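Local coordinates for protein glycosaminoglycan xylosylkinase (Hydra vulgaris, PDB 5XOM) that probably transfers phosphate from ATP to a xylose of the glycosaminoglycan-protein linkage region, as a Fam20-family kinase of the secretory pathway, at residues V52-I57 against W213-W218; R60-D65 against R149-V154; Q84-Y89 against A169-T174. All coordinates share one frame; numbering follows the deposited sequence.

Contact 1: residues V52-I57 against W213-W218; sequences VWHDMI and WLPEKW
The one direct hydrogen bond between 52-57 and 213-218 runs from the indole of W53 to the carbonyl of W213. W53 NE1 gives its N-H to W213 O at 2.9 Å, with an angle of 153° at the hydrogen, and the oxygen sits at the ring edge, in the ring plane. With CG anti to the backbone N (chi1 168°), the indole lies alongside the helix and sends this edge across to the loop.

The rest of the direct contact is apolar, and P215 is at its centre. Its CB stands squarely over the middle of the H54 imidazole, a CH-pi contact of 4.0 Å to the ring centroid and only 2° off the normal. P215 CD meets the end methyl of I57, CD1, head-on at 3.5 Å, tight for two carbons. That same methyl also rests on a face of the W53 ring, so the proline and the indole pack round one isoleucine branch. The other branch serves W218: I57 CG2 lies over its five-membered ring, 3.5 Å from the centroid, while K217 CG lies on the opposite face and P215 CG stands at the edge.

Water 1 supplies a second polar link. It donates to H54 O, in the last turn of the helix, at 2.7 Å and also to I57 O, in the loop just after it, and accepts from K217 NZ at 3.0 Å; W218 NE1 adds a weak bond. The lysine ammonium is thus joined through the water to these carbonyls, and its charge probably suits the partial negative charge there.

The turn P215-W218 is a type I beta turn, closed by W218 N to P215 O. It follows strand 205-212, the last to join the five-stranded sheet, a position consistent with the interlobe hinge of a protein-kinase fold, here packed against the helix 49-56.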
loop_
_atom_site.group_PDB
_atom_site.type_symbol
_atom_site.label_atom_id
_atom_site.label_comp_id
_atom_site.label_asym_id
_atom_site.label_seq_id
_atom_site.Cartn_x
_atom_site.Cartn_y
_atom_site.Cartn_z
ATOM N N VAL A 52 11.412 -1.959 -3.626
ATOM C CA VAL A 52 10.248 -1.894 -2.747
ATOM C C VAL A 52 10.670 -2.046 -1.291
ATOM O O VAL A 52 10.176 -1.335 -0.408
ATOM C CB VAL A 52 9.211 -2.957 -3.150
ATOM C CG1 VAL A 52 8.039 -2.952 -2.177
ATOM C CG2 VAL A 52 8.734 -2.712 -4.582
ATOM N N TRP A 53 11.587 -2.981 -1.022
ATOM C CA TRP A 53 12.095 -3.184 0.333
ATOM C C TRP A 53 12.850 -1.956 0.828
ATOM O O TRP A 53 12.617 -1.478 1.944
ATOM C CB TRP A 53 12.989 -4.429 0.360
ATOM C CG TRP A 53 13.827 -4.651 1.608
ATOM C CD1 TRP A 53 15.152 -4.983 1.650
ATOM C CD2 TRP A 53 13.391 -4.587 2.977
ATOM N NE1 TRP A 53 15.572 -5.122 2.951
ATOM C CE2 TRP A 53 14.511 -4.885 3.786
ATOM C CE3 TRP A 53 12.168 -4.303 3.596
ATOM C CZ2 TRP A 53 14.442 -4.912 5.180
ATOM C CZ3 TRP A 53 12.102 -4.325 4.984
ATOM C CH2 TRP A 53 13.235 -4.627 5.760
ATOM N N HIS A 54 13.757 -1.423 0.007
ATOM C CA HIS A 54 14.566 -0.291 0.451
ATOM C C HIS A 54 13.714 0.948 0.707
ATOM O O HIS A 54 14.018 1.725 1.617
ATOM C CB HIS A 54 15.655 0.019 -0.576
ATOM C CG HIS A 54 16.732 -1.019 -0.651
ATOM N ND1 HIS A 54 17.996 -0.745 -1.128
ATOM C CD2 HIS A 54 16.735 -2.331 -0.315
ATOM C CE1 HIS A 54 18.730 -1.842 -1.079
ATOM N NE2 HIS A 54 17.988 -2.820 -0.592
ATOM N N ASP A 55 12.651 1.145 -0.070
ATOM C CA ASP A 55 11.840 2.353 0.028
ATOM C C ASP A 55 10.738 2.285 1.079
ATOM O O ASP A 55 10.179 3.335 1.420
ATOM C CB ASP A 55 11.190 2.677 -1.320
ATOM C CG ASP A 55 12.199 3.047 -2.384
ATOM O OD1 ASP A 55 13.314 3.492 -2.030
ATOM O OD2 ASP A 55 11.867 2.897 -3.578
ATOM N N MET A 56 10.390 1.105 1.590
ATOM C CA MET A 56 9.280 1.042 2.532
ATOM C C MET A 56 9.703 1.324 3.969
ATOM O O MET A 56 8.838 1.603 4.805
ATOM C CB MET A 56 8.567 -0.324 2.455
ATOM C CG MET A 56 9.247 -1.478 3.184
ATOM S SD MET A 56 8.205 -2.966 3.314
ATOM C CE MET A 56 7.844 -3.323 1.594
ATOM N N ILE A 57 10.998 1.311 4.267
ATOM C CA ILE A 57 11.468 1.479 5.639
ATOM C C ILE A 57 11.439 2.952 6.026
ATOM O O ILE A 57 11.910 3.817 5.276
ATOM C CB ILE A 57 12.879 0.898 5.806
ATOM C CG1 ILE A 57 12.876 -0.596 5.492
ATOM C CG2 ILE A 57 13.400 1.142 7.226
ATOM C CD1 ILE A 57 14.255 -1.165 5.340
ATOM N N TRP A 213 18.273 -8.806 5.035
ATOM C CA TRP A 213 19.098 -7.754 5.605
ATOM C C TRP A 213 18.413 -6.404 5.497
ATOM O O TRP A 213 17.781 -6.088 4.486
ATOM C CB TRP A 213 20.422 -7.658 4.869
ATOM C CG TRP A 213 21.450 -8.592 5.306
ATOM C CD1 TRP A 213 21.229 -9.789 5.907
ATOM C CD2 TRP A 213 22.851 -8.425 5.207
ATOM N NE1 TRP A 213 22.440 -10.391 6.174
ATOM C CE2 TRP A 213 23.452 -9.575 5.758
ATOM C CE3 TRP A 213 23.668 -7.418 4.695
ATOM C CZ2 TRP A 213 24.829 -9.741 5.814
ATOM C CZ3 TRP A 213 25.035 -7.592 4.753
ATOM C CH2 TRP A 213 25.610 -8.745 5.307
ATOM N N LEU A 214 18.574 -5.593 6.533
ATOM C CA LEU A 214 18.252 -4.184 6.413
ATOM C C LEU A 214 19.257 -3.510 5.476
ATOM O O LEU A 214 20.439 -3.872 5.463
ATOM C CB LEU A 214 18.278 -3.509 7.788
ATOM C CG LEU A 214 16.999 -3.583 8.629
ATOM C CD1 LEU A 214 16.638 -5.027 8.973
ATOM C CD2 LEU A 214 17.157 -2.765 9.889
ATOM N N PRO A 215 18.823 -2.544 4.672
ATOM C CA PRO A 215 19.769 -1.837 3.806
ATOM C C PRO A 215 20.777 -1.039 4.620
ATOM O O PRO A 215 20.581 -0.751 5.802
ATOM C CB PRO A 215 18.876 -0.920 2.961
ATOM C CG PRO A 215 17.565 -0.883 3.654
ATOM C CD PRO A 215 17.430 -2.160 4.414
ATOM N N GLU A 216 21.886 -0.694 3.957
ATOM C CA GLU A 216 22.981 -0.005 4.633
ATOM C C GLU A 216 22.550 1.343 5.193
ATOM O O GLU A 216 23.099 1.801 6.202
ATOM C CB GLU A 216 24.153 0.178 3.670
ATOM C CG GLU A 216 25.323 -0.746 3.943
ATOM C CD GLU A 216 26.448 -0.559 2.946
ATOM O OE1 GLU A 216 27.173 -1.542 2.677
ATOM O OE2 GLU A 216 26.601 0.570 2.429
ATOM N N LYS A 217 21.579 1.993 4.549
ATOM C CA LYS A 217 21.055 3.270 5.026
ATOM C C LYS A 217 20.475 3.175 6.439
ATOM O O LYS A 217 20.322 4.205 7.106
ATOM C CB LYS A 217 20.022 3.782 4.010
ATOM C CG LYS A 217 19.085 4.885 4.469
ATOM C CD LYS A 217 18.271 5.386 3.285
ATOM C CE LYS A 217 17.020 6.137 3.702
ATOM N NZ LYS A 217 15.841 5.661 2.923
ATOM N N TRP A 218 20.186 1.968 6.926
ATOM C CA TRP A 218 19.564 1.759 8.231
ATOM C C TRP A 218 20.473 0.913 9.113
ATOM O O TRP A 218 20.212 -0.279 9.331
ATOM C CB TRP A 218 18.196 1.102 8.079
ATOM C CG TRP A 218 17.239 1.969 7.355
ATOM C CD1 TRP A 218 16.880 1.885 6.040
ATOM C CD2 TRP A 218 16.527 3.087 7.898
ATOM N NE1 TRP A 218 15.971 2.875 5.734
ATOM C CE2 TRP A 218 15.739 3.625 6.859
ATOM C CE3 TRP A 218 16.468 3.674 9.166
ATOM C CZ2 TRP A 218 14.907 4.725 7.050
ATOM C CZ3 TRP A 218 15.643 4.768 9.352
ATOM C CH2 TRP A 218 14.874 5.283 8.301
HETATM O O HOH W 1 13.574 3.744 3.351
#

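Contact 2: residues R60-D65 against R149-V154; sequences RALTVD and RAPPVV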
loop_
_atom_site.group_PDB
_atom_site.type_symbol
_atom_site.label_atom_id
_atom_site.label_comp_id
_atom_site.label_asym_id
_atom_site.label_seq_id
_atom_site.Cartn_x
_atom_site.Cartn_y
_atom_site.Cartn_z
ATOM N N ARG A 60 10.020 4.509 12.088
ATOM C CA ARG A 60 9.010 3.909 12.948
ATOM C C ARG A 60 8.277 2.740 12.298
ATOM O O ARG A 60 7.258 2.286 12.835
ATOM C CB ARG A 60 7.997 4.972 13.379
ATOM C CG ARG A 60 8.571 6.019 14.344
ATOM C CD ARG A 60 9.186 5.348 15.583
ATOM N NE ARG A 60 8.227 4.510 16.289
ATOM C CZ ARG A 60 8.467 3.906 17.446
ATOM N NH1 ARG A 60 9.634 4.021 18.085
ATOM N NH2 ARG A 60 7.517 3.159 18.006
ATOM N N ALA A 61 8.784 2.209 11.186
ATOM C CA ALA A 61 8.144 1.054 10.556
ATOM C C ALA A 61 9.102 0.420 9.564
ATOM O O ALA A 61 9.550 1.086 8.625
ATOM C CB ALA A 61 6.840 1.451 9.859
ATOM N N LEU A 62 9.402 -0.867 9.756
ATOM C CA LEU A 62 10.181 -1.592 8.763
ATOM C C LEU A 62 9.309 -2.090 7.619
ATOM O O LEU A 62 9.770 -2.146 6.474
ATOM C CB LEU A 62 10.920 -2.772 9.408
ATOM C CG LEU A 62 12.104 -2.470 10.334
ATOM C CD1 LEU A 62 12.779 -3.787 10.738
ATOM C CD2 LEU A 62 13.102 -1.495 9.696
ATOM N N THR A 63 8.056 -2.437 7.897
ATOM C CA THR A 63 7.131 -2.925 6.885
ATOM C C THR A 63 5.837 -2.127 6.960
ATOM O O THR A 63 5.615 -1.335 7.880
ATOM C CB THR A 63 6.846 -4.424 7.055
ATOM O OG1 THR A 63 6.312 -4.659 8.364
ATOM C CG2 THR A 63 8.129 -5.236 6.886
ATOM N N VAL A 64 4.972 -2.355 5.975
ATOM C CA VAL A 64 3.759 -1.572 5.794
ATOM C C VAL A 64 2.555 -2.502 5.732
ATOM O O VAL A 64 2.679 -3.717 5.571
ATOM C CB VAL A 64 3.824 -0.699 4.528
ATOM C CG1 VAL A 64 4.868 0.383 4.696
ATOM C CG2 VAL A 64 4.133 -1.567 3.314
ATOM N N ASP A 65 1.373 -1.895 5.845
ATOM C CA ASP A 65 0.116 -2.634 5.835
ATOM C C ASP A 65 -0.177 -3.267 4.480
ATOM O O ASP A 65 -0.921 -4.252 4.419
ATOM C CB ASP A 65 -1.019 -1.695 6.251
ATOM C CG ASP A 65 -2.373 -2.378 6.267
ATOM O OD1 ASP A 65 -2.452 -3.536 6.728
ATOM O OD2 ASP A 65 -3.360 -1.750 5.833
ATOM N N ARG A 149 7.720 -4.048 12.848
ATOM C CA ARG A 149 9.114 -3.876 13.247
ATOM C C ARG A 149 9.998 -5.065 12.922
ATOM O O ARG A 149 11.132 -5.125 13.421
ATOM C CB ARG A 149 9.200 -3.608 14.742
ATOM C CG ARG A 149 8.383 -2.455 15.103
ATOM C CD ARG A 149 8.214 -2.235 16.570
ATOM N NE ARG A 149 7.045 -1.387 16.672
ATOM C CZ ARG A 149 6.552 -0.891 17.785
ATOM N NH1 ARG A 149 7.120 -1.113 18.976
ATOM N NH2 ARG A 149 5.472 -0.131 17.701
ATOM N N ALA A 150 9.495 -6.034 12.168
ATOM C CA ALA A 150 10.238 -7.240 11.846
ATOM C C ALA A 150 10.585 -7.271 10.363
ATOM O O ALA A 150 9.713 -6.994 9.530
ATOM C CB ALA A 150 9.420 -8.485 12.211
ATOM N N PRO A 151 11.829 -7.588 10.006
ATOM C CA PRO A 151 12.205 -7.715 8.603
ATOM C C PRO A 151 11.439 -8.922 7.939
ATOM O O PRO A 151 11.146 -9.888 8.632
ATOM C CB PRO A 151 13.708 -7.976 8.623
ATOM C CG PRO A 151 14.133 -7.930 10.032
ATOM C CD PRO A 151 12.950 -7.862 10.927
ATOM N N PRO A 152 11.155 -8.792 6.661
ATOM C CA PRO A 152 10.454 -9.899 5.957
ATOM C C PRO A 152 11.177 -11.239 6.067
ATOM O O PRO A 152 12.403 -11.328 5.965
ATOM C CB PRO A 152 10.407 -9.404 4.505
ATOM C CG PRO A 152 10.419 -7.907 4.608
ATOM C CD PRO A 152 11.061 -7.518 5.928
ATOM N N VAL A 153 10.385 -12.299 6.259
ATOM C CA VAL A 153 10.866 -13.677 6.369
ATOM C C VAL A 153 10.052 -14.565 5.439
ATOM O O VAL A 153 8.821 -14.461 5.388
ATOM C CB VAL A 153 10.764 -14.198 7.816
ATOM C CG1 VAL A 153 11.340 -15.607 7.915
ATOM C CG2 VAL A 153 11.449 -13.239 8.799
ATOM N N VAL A 154 10.726 -15.473 4.735
ATOM C CA VAL A 154 10.043 -16.458 3.904
ATOM C C VAL A 154 10.640 -17.841 4.142
ATOM O O VAL A 154 11.848 -17.985 4.374
ATOM C CB VAL A 154 10.113 -16.087 2.405
ATOM C CG1 VAL A 154 11.418 -16.563 1.771
ATOM C CG2 VAL A 154 8.954 -16.677 1.682
HETATM O O HOH W 2 7.126 -6.613 9.696
#
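L62 lays its side chain against the backbone of 149-151. Its CB points at that segment, and chi1 of -71° carries CG away from its own carbonyl, to 4.2 Å from R149 O. There the branches part. The CD1 methyl sits 3.4 Å from R149 O, next to the A150-P151 peptide, and 4.1 Å from P151 CD; CD2 turns to I57 instead.

One residue on, T63 splits its work. Its CG2 packs on P152 CD at 3.8 Å, while OG1 donates to water 2, which in turn donates to A150 O at 2.6 Å. This buried carbonyl is thereby linked to the threonine hydroxyl.

Segment 149-154 leads from helix 132-144 into strand 153-159 and probably corresponds to the αC-β4 loop of protein kinases, which characteristically packs on the C-lobe; consistent with this, R149 reaches helix 259-273.

R60 and R149 lie side by side and point the same way, their guanidinium planes 67° apart. R60 NH2 sits over one face of the R149 guanidinium, 3.9 Å from R149 NH2. Acids probably offset the like charges: R60 NH1 forms a salt bridge with D262 and also bonds to S290 O, and R149 NH1 forms one with D265. R149 NE, at the end of an extended chain, bonds to F147 O.

Contact 3: residues Q84-Y89 against A169-T174; sequences QATTGY and AKKLAT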
loop_
_atom_site.group_PDB
_atom_site.type_symbol
_atom_site.label_atom_id
_atom_site.label_comp_id
_atom_site.label_asym_id
_atom_site.label_seq_id
_atom_site.Cartn_x
_atom_site.Cartn_y
_atom_site.Cartn_z
ATOM N N GLN A 84 25.738 -16.156 -4.059
ATOM C CA GLN A 84 26.844 -16.396 -3.140
ATOM C C GLN A 84 26.282 -16.996 -1.861
ATOM O O GLN A 84 25.119 -16.772 -1.519
ATOM C CB GLN A 84 27.617 -15.113 -2.784
ATOM C CG GLN A 84 28.001 -14.218 -3.950
ATOM C CD GLN A 84 29.096 -14.817 -4.808
ATOM O OE1 GLN A 84 29.763 -15.776 -4.410
ATOM N NE2 GLN A 84 29.277 -14.265 -6.003
ATOM N N ALA A 85 27.123 -17.748 -1.150
ATOM C CA ALA A 85 26.739 -18.314 0.136
ATOM C C ALA A 85 27.965 -18.405 1.033
ATOM O O ALA A 85 29.035 -18.820 0.585
ATOM C CB ALA A 85 26.103 -19.703 -0.027
ATOM N N THR A 86 27.806 -18.008 2.296
ATOM C CA THR A 86 28.896 -18.090 3.259
ATOM C C THR A 86 28.340 -18.263 4.667
ATOM O O THR A 86 27.131 -18.392 4.875
ATOM C CB THR A 86 29.804 -16.858 3.182
ATOM O OG1 THR A 86 30.922 -17.043 4.063
ATOM C CG2 THR A 86 29.049 -15.609 3.578
ATOM N N THR A 87 29.253 -18.280 5.637
ATOM C CA THR A 87 28.918 -18.430 7.043
ATOM C C THR A 87 30.040 -17.799 7.859
ATOM O O THR A 87 31.151 -17.601 7.359
ATOM C CB THR A 87 28.731 -19.905 7.414
ATOM O OG1 THR A 87 28.073 -20.002 8.678
ATOM C CG2 THR A 87 30.086 -20.619 7.492
ATOM N N GLY A 88 29.748 -17.469 9.121
ATOM C CA GLY A 88 30.638 -16.663 9.927
ATOM C C GLY A 88 31.106 -17.347 11.205
ATOM O O GLY A 88 30.535 -18.344 11.663
ATOM N N TYR A 89 32.155 -16.767 11.795
ATOM C CA TYR A 89 32.696 -17.243 13.063
ATOM C C TYR A 89 31.986 -16.623 14.255
ATOM O O TYR A 89 32.034 -17.181 15.357
ATOM C CB TYR A 89 34.195 -16.933 13.163
ATOM C CG TYR A 89 35.091 -17.772 12.275
ATOM C CD1 TYR A 89 35.581 -19.000 12.709
ATOM C CD2 TYR A 89 35.471 -17.324 11.014
ATOM C CE1 TYR A 89 36.412 -19.766 11.905
ATOM C CE2 TYR A 89 36.301 -18.083 10.203
ATOM C CZ TYR A 89 36.769 -19.303 10.653
ATOM O OH TYR A 89 37.594 -20.058 9.845
ATOM N N ALA A 169 31.348 -20.036 -0.381
ATOM C CA ALA A 169 32.708 -19.704 0.001
ATOM C C ALA A 169 33.333 -20.859 0.774
ATOM O O ALA A 169 32.637 -21.670 1.392
ATOM C CB ALA A 169 32.743 -18.433 0.847
ATOM N N LYS A 170 34.670 -20.921 0.740
ATOM C CA LYS A 170 35.357 -21.998 1.439
ATOM C C LYS A 170 34.972 -22.093 2.905
ATOM O O LYS A 170 34.873 -23.197 3.449
ATOM C CB LYS A 170 36.868 -21.840 1.402
ATOM C CG LYS A 170 37.540 -23.119 1.094
ATOM C CD LYS A 170 38.849 -23.011 1.802
ATOM C CE LYS A 170 39.676 -24.226 1.525
ATOM N NZ LYS A 170 40.898 -24.019 2.287
ATOM N N LYS A 171 34.759 -20.954 3.561
ATOM C CA LYS A 171 34.434 -20.974 4.979
ATOM C C LYS A 171 33.214 -21.839 5.249
ATOM O O LYS A 171 33.160 -22.554 6.257
ATOM C CB LYS A 171 34.196 -19.556 5.489
ATOM C CG LYS A 171 34.859 -19.233 6.812
ATOM C CD LYS A 171 34.445 -17.843 7.268
ATOM C CE LYS A 171 34.585 -16.816 6.154
ATOM N NZ LYS A 171 34.160 -15.463 6.613
ATOM N N LEU A 172 32.235 -21.800 4.352
ATOM C CA LEU A 172 31.028 -22.597 4.494
ATOM C C LEU A 172 31.195 -23.989 3.892
ATOM O O LEU A 172 30.820 -24.984 4.522
ATOM C CB LEU A 172 29.848 -21.869 3.840
ATOM C CG LEU A 172 28.568 -22.667 3.588
ATOM C CD1 LEU A 172 27.913 -23.051 4.902
ATOM C CD2 LEU A 172 27.594 -21.867 2.732
ATOM N N ALA A 173 31.783 -24.070 2.694
ATOM C CA ALA A 173 31.892 -25.344 1.986
ATOM C C ALA A 173 32.626 -26.399 2.811
ATOM O O ALA A 173 32.260 -27.581 2.781
ATOM C CB ALA A 173 32.586 -25.139 0.641
ATOM N N THR A 174 33.668 -26.003 3.545
ATOM C CA THR A 174 34.443 -26.992 4.294
ATOM C C THR A 174 33.702 -27.556 5.497
ATOM O O THR A 174 34.260 -28.428 6.174
ATOM C CB THR A 174 35.773 -26.402 4.770
ATOM O OG1 THR A 174 35.527 -25.342 5.710
ATOM C CG2 THR A 174 36.564 -25.856 3.598
#
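A169, which meets A85 and T86 across the contact, has a carbonyl gripped by two amides of the helix it caps: A169 O accepts from L172 N at 3.0 Å and from A173 N at 2.9 Å. The other end of the residue is tied to the strand. A169 N donates to A85 O at 2.8 Å, almost straight and nearly along the C=O axis, while A169 CB comes up beside T86 OG1. At the far end of the helix T174 doubles its hold on K170 O, its OG1 and its N arriving from opposite faces of the carbonyl plane.

Strand 82-86 is an outermost strand of the five-stranded antiparallel sheet, which matches the N-lobe sheet of a protein kinase. Its inner edge is paired with strand 96-100; the short helix 170-173, from the connection between strands 153-159 and 205-212, lies against it here. The residues after T86 begin the turn into strand 96-100, where kinases usually carry their nucleotide loop.

L172 fills the apolar side. Its CG stands anti to the backbone N (chi1 166°), which brings CD2 to 3.8 Å from A85 CB, and T87 CG2 reaches L172 CA at 3.7 Å. T87 OG1 is bonded elsewhere, to K95 O.

K171 works through its methylenes. The chain runs straight at chi2 (-175°) to bring K171 CD to 3.3 Å from T87 O, and a bend at chi3 (-48°) then turns CE and NZ along the same carbonyl. K171 CD also lies 3.5 Å from Y89 CE2, the lysine chain and the tyrosine crossing at a slant. An alanine here would remove every carbon beyond CB, and Y89 would probably lose its support from the helix and be left freer to turn. K189 touches both side chains from a neighbouring loop.

Overall arrangement
Contacts 1 and 2 form one continuous patch, their centres 10 Å apart: W53 CZ3 lies 3.5 Å from P152 CD, and M56 CG lies 3.4 Å from L62 O, so the helix 49-56 and the loop after it bridge both. Contact 3 stands apart, its centre 25 Å from contact 1 and 28 Å from contact 2, at the far edge of the sheet whose opposite outer strand, 153-159, contact 2 reaches. Along the chain, contacts 2 and 3 cross and both nest within the loop closed by contact 1. The W218 side chain is about 5 Å from a NAG, which belongs to a glycan on the protein rather than to a substrate.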